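Local structure of beta-porphyranase A (Bacteroides plebeius, 4AW7) at residues 206-211 with 255-260; 198-203 with 248-253; 163-168 with 216-221; 140-145 with 225-230. The protein cleaves the sulfated red-algal polysaccharide porphyran at the linkages between beta-D-galactopyranose and alpha-L-galactopyranose-6-sulfate, releasing mostly a disaccharide. All blocks are in the same frame, centred on the assembly; numbering follows the deposited sequence.

Contact 1 (206-211 with 255-260); sequences NYWNTR and EAYSYI. With K (potassium ion), chain F.
Trp208 and Tyr257 carry this contact between helix 206-210 and helix 245-262, both in the outer layer of the (beta/alpha)8 barrel, where strand 469-484 packs against them. Their rings form an offset T-shaped pair: the six-membered ring of Trp208 sends its edge toward the face of Tyr257, with the planes at 88° and the centroids 5.8 Å apart. CZ2 does the touching. It comes within 3.6 Å of Tyr257 CB, which sits at the indole edge near the ring plane, while Tyr257 CG follows at 3.8 Å from the same CZ2. Each side chain has CG anti to its own backbone N (chi1 166° in Trp208 and -171° in Tyr257), which carries the rings into the gap between the helices. Their polar atoms are used by others: Trp208 NE1 bonds to Tyr481 OH, and Tyr257 OH to Asp217 OD1. Trp200 adds a further edge-to-face partner for Trp208.

At the C-terminal end of helix 206-210, side chains tie the last turn together. Thr210 OG1 donates to Asn206 O at 2.8 Å, reaching it from the face opposite to the one used by Thr210 N. The same hydroxyl accepts from Arg211 NH1, at 2.8 Å and in the guanidinium plane. Arg211 CD lies 3.7 Å above one face of the Tyr207 ring, toward its rim, and Tyr207 OH binds the potassium ion at 2.9 Å, a site shared with Tyr193 OH and Tyr197 O. The interhelical contact is thus aromatic and apolar, while the indole N-H and the phenol hydroxyl find their partners outside the ring pair.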
# COMPACT_ATOMS: atom_id res chain seq x y z
N ASN A 206 2.36 -22.81 0.71
CA ASN A 206 2.21 -23.15 2.14
C ASN A 206 2.28 -21.92 3.02
O ASN A 206 1.60 -21.83 4.04
CB ASN A 206 3.27 -24.16 2.59
CG ASN A 206 3.05 -24.62 4.01
OD1 ASN A 206 2.08 -25.32 4.26
ND2 ASN A 206 3.90 -24.20 4.95
N TYR A 207 3.09 -20.95 2.63
CA TYR A 207 3.25 -19.74 3.43
C TYR A 207 1.92 -18.96 3.48
O TYR A 207 1.44 -18.61 4.55
CB TYR A 207 4.43 -18.90 2.94
CG TYR A 207 4.73 -17.77 3.87
CD1 TYR A 207 4.12 -16.52 3.77
CD2 TYR A 207 5.64 -17.95 4.91
CE1 TYR A 207 4.39 -15.53 4.67
CE2 TYR A 207 5.93 -16.94 5.80
CZ TYR A 207 5.30 -15.72 5.67
OH TYR A 207 5.57 -14.73 6.60
N TRP A 208 1.34 -18.68 2.32
CA TRP A 208 0.00 -18.12 2.26
C TRP A 208 -0.94 -18.92 3.17
O TRP A 208 -1.63 -18.37 4.01
CB TRP A 208 -0.55 -18.18 0.83
CG TRP A 208 -2.03 -17.92 0.76
CD1 TRP A 208 -2.99 -18.85 0.58
CD2 TRP A 208 -2.70 -16.66 0.87
NE1 TRP A 208 -4.22 -18.27 0.59
CE2 TRP A 208 -4.07 -16.92 0.77
CE3 TRP A 208 -2.27 -15.33 1.04
CZ2 TRP A 208 -5.03 -15.91 0.85
CZ3 TRP A 208 -3.21 -14.34 1.09
CH2 TRP A 208 -4.58 -14.64 1.03
N ASN A 209 -0.97 -20.26 3.01
CA ASN A 209 -1.94 -21.05 3.72
C ASN A 209 -1.81 -20.95 5.22
O ASN A 209 -2.84 -20.90 5.93
CB ASN A 209 -1.85 -22.54 3.34
CG ASN A 209 -2.37 -22.85 1.96
OD1 ASN A 209 -3.17 -22.11 1.40
ND2 ASN A 209 -1.92 -23.98 1.41
N THR A 210 -0.59 -20.85 5.72
CA THR A 210 -0.34 -20.93 7.14
C THR A 210 -0.12 -19.59 7.84
O THR A 210 -0.09 -19.52 9.06
CB THR A 210 0.86 -21.88 7.42
OG1 THR A 210 2.02 -21.38 6.75
CG2 THR A 210 0.55 -23.30 6.98
N ARG A 211 -0.02 -18.50 7.04
CA ARG A 211 0.13 -17.16 7.58
C ARG A 211 -1.12 -16.36 7.24
O ARG A 211 -2.06 -16.35 8.02
CB ARG A 211 1.47 -16.52 7.13
CG ARG A 211 2.68 -16.91 7.95
CD ARG A 211 3.13 -18.34 7.78
NE ARG A 211 4.42 -18.56 8.42
CZ ARG A 211 5.04 -19.72 8.50
NH1 ARG A 211 4.47 -20.82 8.05
NH2 ARG A 211 6.25 -19.78 9.01
N GLU A 255 -7.28 -9.45 -1.40
CA GLU A 255 -8.62 -9.08 -1.86
C GLU A 255 -9.39 -10.29 -2.38
O GLU A 255 -10.58 -10.47 -2.08
CB GLU A 255 -8.52 -8.02 -2.97
CG GLU A 255 -7.99 -6.68 -2.52
CD GLU A 255 -7.86 -5.65 -3.65
OE1 GLU A 255 -8.33 -5.92 -4.78
OE2 GLU A 255 -7.35 -4.50 -3.44
N ALA A 256 -8.73 -11.09 -3.21
CA ALA A 256 -9.38 -12.23 -3.85
C ALA A 256 -9.87 -13.23 -2.82
O ALA A 256 -11.01 -13.73 -2.94
CB ALA A 256 -8.40 -12.88 -4.83
N TYR A 257 -9.08 -13.51 -1.78
CA TYR A 257 -9.54 -14.45 -0.76
C TYR A 257 -10.60 -13.83 0.14
O TYR A 257 -11.56 -14.51 0.51
CB TYR A 257 -8.38 -15.02 0.03
CG TYR A 257 -8.79 -16.14 0.94
CD1 TYR A 257 -9.34 -17.29 0.41
CD2 TYR A 257 -8.66 -16.04 2.31
CE1 TYR A 257 -9.76 -18.32 1.24
CE2 TYR A 257 -9.06 -17.06 3.17
CZ TYR A 257 -9.63 -18.19 2.62
OH TYR A 257 -10.04 -19.25 3.44
N SER A 258 -10.46 -12.55 0.45
CA SER A 258 -11.49 -11.88 1.22
C SER A 258 -12.84 -11.94 0.51
O SER A 258 -13.85 -12.19 1.15
CB SER A 258 -11.11 -10.44 1.51
OG SER A 258 -9.94 -10.37 2.28
N TYR A 259 -12.86 -11.74 -0.79
CA TYR A 259 -14.10 -11.87 -1.54
C TYR A 259 -14.71 -13.26 -1.38
O TYR A 259 -15.93 -13.40 -1.17
CB TYR A 259 -13.81 -11.60 -3.00
CG TYR A 259 -15.02 -11.75 -3.88
CD1 TYR A 259 -15.95 -10.74 -3.94
CD2 TYR A 259 -15.24 -12.90 -4.65
CE1 TYR A 259 -17.08 -10.84 -4.77
CE2 TYR A 259 -16.36 -13.03 -5.47
CZ TYR A 259 -17.28 -11.99 -5.52
OH TYR A 259 -18.35 -12.09 -6.37
N ILE A 260 -13.90 -14.28 -1.52
CA ILE A 260 -14.38 -15.65 -1.35
C ILE A 260 -14.89 -15.92 0.06
O ILE A 260 -15.95 -16.53 0.25
CB ILE A 260 -13.25 -16.65 -1.75
CG1 ILE A 260 -13.05 -16.59 -3.26
CG2 ILE A 260 -13.54 -18.09 -1.28
CD1 ILE A 260 -11.79 -17.34 -3.71
K K F . 4.10 -12.24 6.79

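Contact 2 (198-203 with 248-253); sequences PAWEDG and EAVLDM
Trp200 and Val250 bury the most surface here, with Met253 next, and together they pin the loop after barrel strand 189-195 to barrel helix 245-262. Trp200 lies in the type I turn Ala199 to Asp202, and its indole is thrust at the helix edge first. NE1 donates to the backbone oxygen Val250 O at 2.9 Å, nearly straight at 166°. The oxygen lies in the indole plane, and the N-H meets one of its lone pairs in the carbonyl plane. CG of Trp200 stands anti to its own carbonyl carbon (chi1 -55°), which swings the indole toward the helix.

Val250 crosses the indole at about a right angle. Its CG1 is 3.7 Å from Trp200 NE1 and touches Pro198 CB as well, while CG2 comes within 3.5 Å of Pro198 O. That same carbonyl oxygen sits over the rim of one indole face. The Pro198 side chain is about 6 Å from that of the substrate-binding His229.

Met253 slides past Trp200 in the opposite direction, its chain extended, and makes a Met-aromatic contact: SD is 3.7 Å from Trp200 CD1, approaching the five-membered ring obliquely.

The polar atom of a buried ring is thus paired with a helix carbonyl, while Val250 and Met253 pack against its carbon atoms.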
# COMPACT_ATOMS: atom_id res chain seq x y z
N PRO A 198 5.55 -10.75 2.99
CA PRO A 198 4.32 -11.23 2.34
C PRO A 198 4.64 -12.19 1.18
O PRO A 198 4.21 -12.00 0.03
CB PRO A 198 3.69 -9.93 1.87
CG PRO A 198 4.84 -9.04 1.56
CD PRO A 198 5.83 -9.33 2.67
N ALA A 199 5.42 -13.22 1.50
CA ALA A 199 5.89 -14.22 0.54
C ALA A 199 4.87 -15.32 0.37
O ALA A 199 5.11 -16.50 0.69
CB ALA A 199 7.27 -14.75 0.96
N TRP A 200 3.67 -14.96 -0.09
CA TRP A 200 2.55 -15.88 -0.19
C TRP A 200 2.95 -17.18 -0.87
O TRP A 200 2.49 -18.29 -0.49
CB TRP A 200 1.38 -15.26 -0.92
CG TRP A 200 0.85 -13.95 -0.37
CD1 TRP A 200 0.12 -13.05 -1.11
CD2 TRP A 200 0.90 -13.41 0.98
NE1 TRP A 200 -0.27 -12.00 -0.33
CE2 TRP A 200 0.18 -12.19 0.96
CE3 TRP A 200 1.47 -13.80 2.19
CZ2 TRP A 200 0.06 -11.37 2.09
CZ3 TRP A 200 1.34 -12.98 3.30
CH2 TRP A 200 0.66 -11.78 3.23
N GLU A 201 3.75 -17.05 -1.92
CA GLU A 201 4.19 -18.16 -2.75
C GLU A 201 5.13 -19.14 -2.07
O GLU A 201 5.32 -20.24 -2.62
CB GLU A 201 4.89 -17.61 -4.01
CG GLU A 201 6.30 -17.00 -3.83
CD GLU A 201 6.37 -15.60 -3.23
OE1 GLU A 201 5.35 -15.00 -2.87
OE2 GLU A 201 7.48 -15.06 -3.14
N ASP A 202 5.79 -18.79 -0.97
CA ASP A 202 6.78 -19.69 -0.37
C ASP A 202 6.19 -21.06 -0.06
O ASP A 202 5.04 -21.21 0.35
CB ASP A 202 7.40 -19.11 0.89
CG ASP A 202 8.63 -18.27 0.66
OD1 ASP A 202 9.06 -18.09 -0.49
OD2 ASP A 202 9.18 -17.75 1.67
N GLY A 203 7.00 -22.08 -0.28
CA GLY A 203 6.58 -23.43 0.04
C GLY A 203 5.42 -23.90 -0.80
O GLY A 203 4.49 -24.54 -0.32
N GLU A 248 1.56 -5.92 -6.51
CA GLU A 248 0.22 -6.02 -7.06
C GLU A 248 -0.42 -7.38 -6.80
O GLU A 248 -1.57 -7.48 -6.44
CB GLU A 248 0.23 -5.68 -8.56
CG GLU A 248 0.71 -4.26 -8.93
CD GLU A 248 -0.27 -3.12 -8.74
OE1 GLU A 248 -1.43 -3.34 -8.32
OE2 GLU A 248 0.17 -1.98 -9.06
N ALA A 249 0.36 -8.45 -7.00
CA ALA A 249 -0.10 -9.82 -6.70
C ALA A 249 -0.32 -10.04 -5.22
O ALA A 249 -1.25 -10.74 -4.83
CB ALA A 249 0.86 -10.88 -7.23
N VAL A 250 0.57 -9.52 -4.38
CA VAL A 250 0.45 -9.66 -2.93
C VAL A 250 -0.90 -9.11 -2.45
O VAL A 250 -1.62 -9.77 -1.68
CB VAL A 250 1.64 -8.96 -2.23
CG1 VAL A 250 1.34 -8.72 -0.75
CG2 VAL A 250 2.92 -9.80 -2.41
N LEU A 251 -1.22 -7.90 -2.89
CA LEU A 251 -2.45 -7.27 -2.45
C LEU A 251 -3.68 -7.84 -3.14
O LEU A 251 -4.72 -8.03 -2.50
CB LEU A 251 -2.37 -5.74 -2.62
CG LEU A 251 -1.23 -5.05 -1.86
CD1 LEU A 251 -1.30 -3.56 -2.14
CD2 LEU A 251 -1.25 -5.35 -0.37
N ASP A 252 -3.56 -8.19 -4.41
CA ASP A 252 -4.65 -8.87 -5.09
C ASP A 252 -5.03 -10.18 -4.41
O ASP A 252 -6.21 -10.52 -4.37
CB ASP A 252 -4.32 -9.16 -6.56
CG ASP A 252 -4.53 -7.99 -7.49
OD1 ASP A 252 -4.67 -6.83 -7.03
OD2 ASP A 252 -4.60 -8.22 -8.73
N MET A 253 -4.06 -10.91 -3.86
CA MET A 253 -4.42 -12.19 -3.23
C MET A 253 -5.27 -12.01 -1.99
O MET A 253 -6.20 -12.76 -1.73
CB MET A 253 -3.21 -13.03 -2.92
CG MET A 253 -3.55 -14.50 -2.71
SD MET A 253 -2.04 -15.53 -2.74
CE MET A 253 -2.81 -17.17 -2.76

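Contact 3 (163-168 with 216-221); sequences MRELMV and IDRAGA
In the outer helical layer of the (beta/alpha)8 barrel, Glu165 and Val168 of helix 160-179 meet Arg218 and Ala219 of helix 212-219. The inner half of the contact is apolar. Val168 CG1, anti to its backbone N (chi1 176°), points across and touches Ala219 CB at 3.6 Å. The same methyl lies 3.7 Å from Arg218 CB and also touches Arg218 CG, as the arginine chain runs past it.

Farther out, the extended Arg218 chain passes Val168 and lays its guanidinium flat against the Glu165 stem. CB of Glu165 stands 3.7 Å above the guanidinium plane, over its centre, and Glu165 CG is 3.7 Å from Arg218 NH1. The two side chains cross at about a right angle, yet carboxylate and guanidinium planes lie only 20° apart. Stacked like this, the pair makes only a long salt bridge, Glu165 OE1 to Arg218 NH1 at 3.9 Å, which rests on charge alone: the oxygen is well out of plane and no N-H points at it. A water bound to OE1 also makes a weak bond with Arg218 NH2.

Firmer partners lie beside the contact, Asp169 OD1 for Arg218 NE and Gln161 NE2 for Glu165 OE2. A leucine in place of Arg218 would probably leave Asp169 without its charged mate and uncover the Glu165 stem. Apolar contact below, with a stretched charged side chain closing the rim, joins two neighbouring helices on the outside of the barrel.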
# COMPACT_ATOMS: atom_id res chain seq x y z
N MET A 163 2.38 -20.50 18.48
CA MET A 163 2.45 -19.07 18.76
C MET A 163 1.82 -18.24 17.66
O MET A 163 1.15 -17.25 17.98
CB MET A 163 3.88 -18.62 19.06
CG MET A 163 4.00 -17.14 19.30
SD MET A 163 2.90 -16.46 20.56
CE MET A 163 3.95 -16.39 22.02
N ARG A 164 1.99 -18.61 16.40
CA ARG A 164 1.25 -17.86 15.34
C ARG A 164 -0.23 -17.90 15.59
O ARG A 164 -0.92 -16.89 15.50
CB ARG A 164 1.50 -18.43 13.94
CG ARG A 164 2.89 -18.16 13.43
CD ARG A 164 3.15 -18.62 11.97
NE ARG A 164 3.25 -20.10 11.74
CZ ARG A 164 4.33 -20.87 11.95
NH1 ARG A 164 5.44 -20.41 12.48
NH2 ARG A 164 4.26 -22.18 11.73
N GLU A 165 -0.73 -19.07 15.99
CA GLU A 165 -2.14 -19.22 16.28
C GLU A 165 -2.58 -18.38 17.50
O GLU A 165 -3.64 -17.76 17.50
CB GLU A 165 -2.53 -20.70 16.46
CG GLU A 165 -2.44 -21.48 15.17
CD GLU A 165 -2.56 -22.97 15.32
OE1 GLU A 165 -2.62 -23.45 16.47
OE2 GLU A 165 -2.56 -23.66 14.29
N LEU A 166 -1.76 -18.36 18.55
CA LEU A 166 -2.03 -17.52 19.73
C LEU A 166 -2.05 -16.03 19.33
O LEU A 166 -2.94 -15.28 19.77
CB LEU A 166 -0.99 -17.79 20.82
CG LEU A 166 -1.11 -16.96 22.11
CD1 LEU A 166 -2.49 -17.23 22.77
CD2 LEU A 166 0.02 -17.29 23.04
N MET A 167 -1.12 -15.60 18.49
CA MET A 167 -1.08 -14.20 18.03
C MET A 167 -2.35 -13.86 17.25
O MET A 167 -2.91 -12.77 17.41
CB MET A 167 0.17 -14.02 17.19
CG MET A 167 1.44 -14.00 17.99
SD MET A 167 2.91 -14.21 16.94
CE MET A 167 4.20 -13.58 18.04
N VAL A 168 -2.81 -14.78 16.43
CA VAL A 168 -4.04 -14.57 15.68
C VAL A 168 -5.24 -14.51 16.63
O VAL A 168 -6.13 -13.69 16.45
CB VAL A 168 -4.21 -15.59 14.56
CG1 VAL A 168 -5.55 -15.44 13.84
CG2 VAL A 168 -3.05 -15.47 13.54
N ILE A 216 -6.84 -14.61 7.98
CA ILE A 216 -8.14 -14.27 7.46
C ILE A 216 -9.21 -15.24 7.97
O ILE A 216 -10.30 -14.83 8.37
CB ILE A 216 -8.13 -14.17 5.92
CG1 ILE A 216 -7.24 -12.99 5.49
CG2 ILE A 216 -9.54 -14.00 5.37
CD1 ILE A 216 -6.97 -12.91 4.00
N ASP A 217 -8.90 -16.53 8.00
CA ASP A 217 -9.86 -17.53 8.46
C ASP A 217 -10.18 -17.41 9.95
O ASP A 217 -11.32 -17.54 10.36
CB ASP A 217 -9.32 -18.94 8.16
CG ASP A 217 -9.33 -19.29 6.71
OD1 ASP A 217 -10.11 -18.68 5.92
OD2 ASP A 217 -8.59 -20.24 6.33
N ARG A 218 -9.17 -17.18 10.77
CA ARG A 218 -9.28 -17.32 12.21
C ARG A 218 -9.55 -15.99 12.93
O ARG A 218 -10.21 -15.97 13.95
CB ARG A 218 -8.01 -17.98 12.75
CG ARG A 218 -7.95 -18.37 14.20
CD ARG A 218 -6.79 -19.35 14.41
NE ARG A 218 -6.65 -19.70 15.81
CZ ARG A 218 -6.31 -20.90 16.25
NH1 ARG A 218 -6.07 -21.89 15.40
NH2 ARG A 218 -6.20 -21.11 17.55
N ALA A 219 -9.06 -14.88 12.41
CA ALA A 219 -9.34 -13.54 12.93
C ALA A 219 -10.08 -12.61 11.97
O ALA A 219 -10.57 -11.57 12.41
CB ALA A 219 -8.03 -12.86 13.38
N GLY A 220 -10.17 -12.96 10.69
CA GLY A 220 -10.65 -12.00 9.71
C GLY A 220 -12.06 -11.51 9.90
O GLY A 220 -12.34 -10.38 9.57
N ALA A 221 -12.93 -12.34 10.44
CA ALA A 221 -14.30 -11.91 10.70
C ALA A 221 -14.36 -10.72 11.66
O ALA A 221 -15.32 -9.97 11.64
CB ALA A 221 -15.13 -13.07 11.27
O HOH W 1 -3.77 -23.18 18.70

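Contact 4 (140-145 with 225-230); sequences FFEPLN and GFSVHL. With GLA (alpha-D-galactopyranose), chain B; GAL (beta-D-galactopyranose), chain D.
Glu142 and Ser227 meet inside the (beta/alpha)8 barrel, reaching across from strands 136-142 and 225-233, both of which pair with strand 189-195. From CB, the Glu142 chain leaves with CG anti to the backbone N (chi1 -172°) and stays extended. CG passes 3.8 Å from Ser227 OG, and CD comes slightly closer. At the tip, OE2 accepts the Ser227 OG hydrogen at 2.7 Å on its anti lone pair, the one away from OE1. OE2 also bonds to Ser271 OG, while OE1 forms a salt bridge with Arg69. Ser227 OG also bonds to Ala194 N. With an alanine in place of Glu142, Ser227 OG would probably lose this acceptor and Arg69 its carboxylate mate.

Toward the substrate, Asn145 OD1 lies in the plane of the His229 ring, 3.0 Å from CE1, and amide and ring planes are 37° apart. Arg69 hydrogen-bonds to this oxygen, which helps fix the amide's rotation, and His229 ND1 bonds to Glu146, the inferred proton donor. The other half of the amide faces the galactose, modelled as both anomers: Asn145 ND2 donates to its O2 at 2.8 Å, with an N-H...O angle of 170°.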
# COMPACT_ATOMS: atom_id res chain seq x y z
N PHE A 140 -7.06 3.76 13.89
CA PHE A 140 -6.69 2.37 13.57
C PHE A 140 -5.89 1.78 14.70
O PHE A 140 -4.95 2.38 15.21
CB PHE A 140 -5.84 2.30 12.29
CG PHE A 140 -6.49 2.97 11.11
CD1 PHE A 140 -7.46 2.31 10.40
CD2 PHE A 140 -6.18 4.27 10.76
CE1 PHE A 140 -8.12 2.92 9.38
CE2 PHE A 140 -6.81 4.89 9.71
CZ PHE A 140 -7.81 4.22 9.04
N PHE A 141 -6.24 0.55 15.07
CA PHE A 141 -5.44 -0.24 16.01
C PHE A 141 -5.00 -1.51 15.27
O PHE A 141 -5.82 -2.22 14.71
CB PHE A 141 -6.24 -0.58 17.27
CG PHE A 141 -5.46 -1.33 18.32
CD1 PHE A 141 -4.12 -1.06 18.59
CD2 PHE A 141 -6.08 -2.29 19.11
CE1 PHE A 141 -3.43 -1.73 19.56
CE2 PHE A 141 -5.37 -2.93 20.13
CZ PHE A 141 -4.06 -2.66 20.35
N GLU A 142 -3.70 -1.76 15.32
CA GLU A 142 -3.02 -2.85 14.60
C GLU A 142 -2.25 -3.61 15.69
O GLU A 142 -1.08 -3.33 15.96
CB GLU A 142 -2.12 -2.24 13.55
CG GLU A 142 -1.46 -3.20 12.59
CD GLU A 142 -0.55 -2.50 11.58
OE1 GLU A 142 0.15 -1.55 11.97
OE2 GLU A 142 -0.55 -2.95 10.41
N PRO A 143 -2.94 -4.54 16.40
CA PRO A 143 -2.45 -5.06 17.68
C PRO A 143 -0.98 -5.45 17.83
O PRO A 143 -0.41 -5.17 18.86
CB PRO A 143 -3.39 -6.24 17.89
CG PRO A 143 -4.71 -5.75 17.42
CD PRO A 143 -4.39 -4.82 16.26
N LEU A 144 -0.41 -6.18 16.87
CA LEU A 144 0.99 -6.60 16.96
C LEU A 144 1.71 -6.38 15.65
O LEU A 144 1.28 -6.90 14.62
CB LEU A 144 1.08 -8.08 17.35
CG LEU A 144 0.46 -8.54 18.66
CD1 LEU A 144 0.45 -10.06 18.73
CD2 LEU A 144 1.27 -7.95 19.86
N ASN A 145 2.81 -5.67 15.70
CA ASN A 145 3.62 -5.43 14.51
C ASN A 145 4.44 -6.66 14.16
O ASN A 145 5.06 -7.27 15.05
CB ASN A 145 4.56 -4.29 14.79
CG ASN A 145 5.38 -3.92 13.57
OD1 ASN A 145 4.82 -3.67 12.49
ND2 ASN A 145 6.71 -3.90 13.72
N GLY A 225 -10.00 -4.51 8.44
CA GLY A 225 -9.15 -4.57 7.25
C GLY A 225 -7.87 -5.31 7.49
O GLY A 225 -7.60 -5.73 8.61
N PHE A 226 -7.14 -5.47 6.40
CA PHE A 226 -5.92 -6.31 6.41
C PHE A 226 -4.73 -5.46 6.08
O PHE A 226 -4.76 -4.65 5.16
CB PHE A 226 -6.08 -7.48 5.43
CG PHE A 226 -7.25 -8.36 5.81
CD1 PHE A 226 -7.22 -9.07 7.01
CD2 PHE A 226 -8.36 -8.48 5.01
CE1 PHE A 226 -8.30 -9.84 7.40
CE2 PHE A 226 -9.45 -9.26 5.41
CZ PHE A 226 -9.41 -9.94 6.60
N SER A 227 -3.65 -5.67 6.83
CA SER A 227 -2.47 -4.84 6.74
C SER A 227 -1.21 -5.64 6.44
O SER A 227 -0.99 -6.73 6.97
CB SER A 227 -2.29 -4.01 7.99
OG SER A 227 -2.02 -4.76 9.15
N VAL A 228 -0.38 -5.05 5.58
CA VAL A 228 0.88 -5.59 5.15
C VAL A 228 1.90 -4.46 5.04
O VAL A 228 1.55 -3.29 4.89
CB VAL A 228 0.78 -6.36 3.85
CG1 VAL A 228 -0.32 -7.47 3.87
CG2 VAL A 228 0.62 -5.47 2.75
N HIS A 229 3.17 -4.84 5.07
CA HIS A 229 4.29 -3.95 4.83
C HIS A 229 4.89 -4.28 3.47
O HIS A 229 5.04 -5.48 3.13
CB HIS A 229 5.35 -4.15 5.91
CG HIS A 229 4.85 -3.79 7.27
ND1 HIS A 229 5.54 -4.10 8.43
CD2 HIS A 229 3.72 -3.15 7.65
CE1 HIS A 229 4.83 -3.61 9.45
NE2 HIS A 229 3.73 -3.05 9.00
N LEU A 230 5.20 -3.25 2.69
CA LEU A 230 5.74 -3.42 1.34
C LEU A 230 7.09 -2.74 1.22
O LEU A 230 7.18 -1.51 1.27
CB LEU A 230 4.78 -2.83 0.30
CG LEU A 230 3.42 -3.52 0.17
CD1 LEU A 230 2.55 -2.70 -0.78
CD2 LEU A 230 3.55 -4.99 -0.28
C1 GLA B . 9.52 -3.60 9.51
C2 GLA B . 9.54 -3.03 10.94
C3 GLA B . 10.23 -1.68 10.99
C4 GLA B . 11.53 -1.68 10.23
C5 GLA B . 11.27 -2.17 8.79
C6 GLA B . 12.54 -1.88 7.90
O1 GLA B . 8.58 -3.09 8.66
O2 GLA B . 8.17 -2.97 11.46
O3 GLA B . 10.59 -1.33 12.30
O4 GLA B . 12.49 -2.52 10.89
O5 GLA B . 10.82 -3.59 8.94
O6 GLA B . 12.37 -0.54 7.27
C1 GAL D . 9.52 -3.60 9.51
C2 GAL D . 9.54 -3.03 10.94
C3 GAL D . 10.23 -1.68 10.99
C4 GAL D . 11.53 -1.68 10.23
C5 GAL D . 11.27 -2.17 8.79
C6 GAL D . 12.54 -1.88 7.90
O1 GAL D . 8.88 -4.93 9.57
O2 GAL D . 8.17 -2.97 11.46
O3 GAL D . 10.59 -1.33 12.30
O4 GAL D . 12.49 -2.52 10.89
O5 GAL D . 10.82 -3.59 8.94
O6 GAL D . 12.37 -0.54 7.27

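In the fold
Contacts 1, 2 and 4 are buried, whereas contact 3 is partly exposed on the outer helices. Contacts 1 and 2 share helix 245-262, and Met253 CE touches Trp208 CD2 at 3.7 Å. Contact 4 lies in the barrel interior, whose strand 225-233 turns Phe226 outward onto Ile216 of contact 3 and Ser258 of contact 1, and Val228 onto Leu251 of contact 2. Chemistry follows place: hydrogen-bonded polar groups and sugar in contact 4; aromatic and sulfur packing, with one indole-to-backbone hydrogen bond, where helix 245-262 meets helix 206-210 and the loop before it; an apolar patch with charge at its rim in contact 3. Tyr257 CD2 packs on Ile216 CG2, joining contacts 1 and 3.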